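Local coordinates for protein esterase D (Lactobacillus rhamnosus, PDB 3DYI) that probably hydrolyses carboxylic esters, as a serine hydrolase of the alpha/beta-hydrolase clan, at residues 122-127 against 224-229. Sequence-based numbering, arbitrary orientation.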
ATOM      1  N   VAL A 122       1.097   7.339  -2.036  1.00 19.61           N
ATOM      2  CA  VAL A 122       0.475   6.553  -0.973  1.00 19.81           C
ATOM      3  C   VAL A 122      -1.027   6.787  -0.826  1.00 19.92           C
ATOM      4  O   VAL A 122      -1.550   7.874  -1.128  1.00 20.09           O
ATOM      5  CB  VAL A 122       1.163   6.811   0.399  1.00 19.69           C
ATOM      6  CG1 VAL A 122       2.645   6.461   0.331  1.00 19.70           C
ATOM      7  CG2 VAL A 122       0.978   8.254   0.856  1.00 19.77           C
ATOM      8  N   PHE A 123      -1.703   5.734  -0.377  1.00 20.24           N
ATOM      9  CA  PHE A 123      -3.079   5.802   0.086  1.00 20.27           C
ATOM     10  C   PHE A 123      -3.068   5.410   1.564  1.00 20.63           C
ATOM     11  O   PHE A 123      -2.722   4.268   1.901  1.00 20.70           O
ATOM     12  CB  PHE A 123      -3.979   4.831  -0.686  1.00 20.50           C
ATOM     13  CG  PHE A 123      -3.781   4.842  -2.180  1.00 20.20           C
ATOM     14  CD1 PHE A 123      -3.638   6.040  -2.885  1.00 19.56           C
ATOM     15  CD2 PHE A 123      -3.780   3.646  -2.888  1.00 20.00           C
ATOM     16  CE1 PHE A 123      -3.470   6.036  -4.273  1.00 20.71           C
ATOM     17  CE2 PHE A 123      -3.618   3.636  -4.278  1.00 19.07           C
ATOM     18  CZ  PHE A 123      -3.467   4.835  -4.964  1.00 20.16           C
ATOM     19  N   SER A 124      -3.435   6.353   2.432  1.00 21.10           N
ATOM     20  CA  SER A 124      -3.429   6.143   3.885  1.00 21.36           C
ATOM     21  C   SER A 124      -2.152   5.451   4.380  1.00 21.94           C
ATOM     22  O   SER A 124      -2.206   4.386   5.011  1.00 21.92           O
ATOM     23  CB  SER A 124      -4.693   5.387   4.336  1.00 21.34           C
ATOM     24  OG  SER A 124      -5.871   6.147   4.070  1.00 21.35           O
ATOM     25  N   SER A 125      -1.009   6.064   4.073  1.00 22.02           N
ATOM     26  CA  SER A 125       0.296   5.563   4.501  1.00 22.94           C
ATOM     27  C   SER A 125       1.227   6.728   4.842  1.00 23.46           C
ATOM     28  O   SER A 125       2.006   7.174   3.994  1.00 23.74           O
ATOM     29  CB  SER A 125       0.918   4.671   3.422  1.00 22.73           C
ATOM     30  OG  SER A 125       2.063   3.988   3.921  1.00 22.26           O
ATOM     31  N   PRO A 126       1.132   7.241   6.083  1.00 24.20           N
ATOM     32  CA  PRO A 126       1.939   8.385   6.529  1.00 24.53           C
ATOM     33  C   PRO A 126       3.458   8.136   6.551  1.00 24.81           C
ATOM     34  O   PRO A 126       4.229   9.094   6.616  1.00 25.18           O
ATOM     35  CB  PRO A 126       1.414   8.651   7.944  1.00 24.72           C
ATOM     36  CG  PRO A 126       0.053   8.005   7.981  1.00 25.21           C
ATOM     37  CD  PRO A 126       0.209   6.787   7.137  1.00 24.27           C
ATOM     38  N   ILE A 127       3.867   6.865   6.487  1.00 25.06           N
ATOM     39  CA  ILE A 127       5.285   6.445   6.468  1.00 24.92           C
ATOM     40  C   ILE A 127       5.977   6.639   7.822  1.00 25.37           C
ATOM     41  O   ILE A 127       6.482   5.680   8.415  1.00 25.33           O
ATOM     42  CB  ILE A 127       6.125   7.124   5.324  1.00 24.87           C
ATOM     43  CG1 ILE A 127       5.419   7.031   3.960  1.00 24.69           C
ATOM     44  CG2 ILE A 127       7.542   6.540   5.275  1.00 24.96           C
ATOM     45  CD1 ILE A 127       5.168   5.616   3.444  1.00 23.76           C
ATOM     46  N   ALA A 224     -13.850   9.637   5.412  1.00 26.05           N
ATOM     47  CA  ALA A 224     -13.494   8.263   5.054  1.00 25.28           C
ATOM     48  C   ALA A 224     -12.712   7.521   6.128  1.00 24.78           C
ATOM     49  O   ALA A 224     -11.827   8.081   6.781  1.00 24.44           O
ATOM     50  CB  ALA A 224     -12.701   8.259   3.762  1.00 25.42           C
ATOM     51  N   LYS A 225     -13.029   6.239   6.278  1.00 24.29           N
ATOM     52  CA  LYS A 225     -12.237   5.349   7.108  1.00 23.94           C
ATOM     53  C   LYS A 225     -10.935   4.991   6.378  1.00 23.33           C
ATOM     54  O   LYS A 225     -10.712   5.429   5.246  1.00 22.76           O
ATOM     55  CB  LYS A 225     -13.039   4.091   7.477  1.00 24.34           C
ATOM     56  CG  LYS A 225     -14.399   4.361   8.140  1.00 26.54           C
ATOM     57  CD  LYS A 225     -14.324   5.405   9.251  1.00 29.01           C
ATOM     58  CE  LYS A 225     -13.789   4.845  10.566  1.00 30.70           C
ATOM     59  NZ  LYS A 225     -13.613   5.915  11.605  1.00 30.32           N
ATOM     60  N   HIS A 226     -10.089   4.202   7.038  1.00 23.01           N
ATOM     61  CA  HIS A 226      -8.722   3.898   6.578  1.00 22.66           C
ATOM     62  C   HIS A 226      -8.603   3.431   5.121  1.00 22.65           C
ATOM     63  O   HIS A 226      -7.780   3.955   4.366  1.00 22.62           O
ATOM     64  CB  HIS A 226      -8.087   2.862   7.518  1.00 22.36           C
ATOM     65  CG  HIS A 226      -6.687   2.465   7.147  1.00 22.43           C
ATOM     66  ND1 HIS A 226      -5.635   3.356   7.121  1.00 22.39           N
ATOM     67  CD2 HIS A 226      -6.167   1.261   6.807  1.00 22.71           C
ATOM     68  CE1 HIS A 226      -4.530   2.720   6.772  1.00 23.19           C
ATOM     69  NE2 HIS A 226      -4.825   1.445   6.581  1.00 22.43           N
ATOM     70  N   VAL A 227      -9.422   2.456   4.728  1.00 22.54           N
ATOM     71  CA  VAL A 227      -9.220   1.766   3.445  1.00 22.40           C
ATOM     72  C   VAL A 227      -9.897   2.522   2.293  1.00 22.27           C
ATOM     73  O   VAL A 227     -10.918   2.090   1.744  1.00 21.85           O
ATOM     74  CB  VAL A 227      -9.647   0.270   3.518  1.00 22.53           C
ATOM     75  CG1 VAL A 227      -9.219  -0.486   2.259  1.00 22.74           C
ATOM     76  CG2 VAL A 227      -9.029  -0.397   4.752  1.00 23.06           C
ATOM     77  N   ILE A 228      -9.293   3.652   1.929  1.00 21.88           N
ATOM     78  CA  ILE A 228      -9.879   4.583   0.962  1.00 22.00           C
ATOM     79  C   ILE A 228      -9.970   4.042  -0.470  1.00 21.93           C
ATOM     80  O   ILE A 228     -10.673   4.616  -1.303  1.00 21.61           O
ATOM     81  CB  ILE A 228      -9.170   5.970   0.981  1.00 21.88           C
ATOM     82  CG1 ILE A 228      -7.650   5.825   0.795  1.00 22.03           C
ATOM     83  CG2 ILE A 228      -9.494   6.719   2.273  1.00 22.17           C
ATOM     84  CD1 ILE A 228      -6.932   7.154   0.523  1.00 22.55           C
ATOM     85  N   THR A 229      -9.273   2.941  -0.752  1.00 21.93           N
ATOM     86  CA  THR A 229      -9.391   2.272  -2.053  1.00 22.12           C
ATOM     87  C   THR A 229     -10.693   1.471  -2.198  1.00 22.45           C
ATOM     88  O   THR A 229     -11.084   1.110  -3.311  1.00 22.38           O
ATOM     89  CB  THR A 229      -8.220   1.308  -2.324  1.00 22.14           C
ATOM     90  OG1 THR A 229      -8.077   0.418  -1.214  1.00 21.59           O
ATOM     91  CG2 THR A 229      -6.917   2.079  -2.551  1.00 21.82           C
TER
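S124 and H226 meet in a buried polar contact, flanked by apolar packing, where the C-terminal end of strand 119-123, and the residue just past it, face the loop between strand 216-221 and helix 234-247. It illustrates how a loop carrying a predicted charge-relay histidine can be pinned by its backbone. S124 OG donates to H226 O over 2.9 Å, in the carbonyl plane and on a lone pair, with a C=O...OG angle of 145°. The same oxygen accepts from I228 N, closing an inverse gamma turn centred on V227, while S124 OG also bonds to A192 N. With CG anti to the backbone N (chi1 180°), the imidazole is brought alongside S124, with H226 ND1 3.6 Å from S124 CB and CE1 obliquely 3.4 Å from S124 O. Replacing S124 by alanine removes OG, which is likely to cost H226 O one donor and A192 N its acceptor, untying the histidine loop from the strand end. Farther along, I228 CD1 packs 3.9 Å from F123 CB, and T229 CG2 approaches F123 CD2 at 3.5 Å, the two side chains crossing at about a right angle; L237 of helix 234-247 touches all three. The arrangement fits an alpha/beta-hydrolase active site, with H226 between its hydrogen-bond partner D195 and the predicted nucleophile S101.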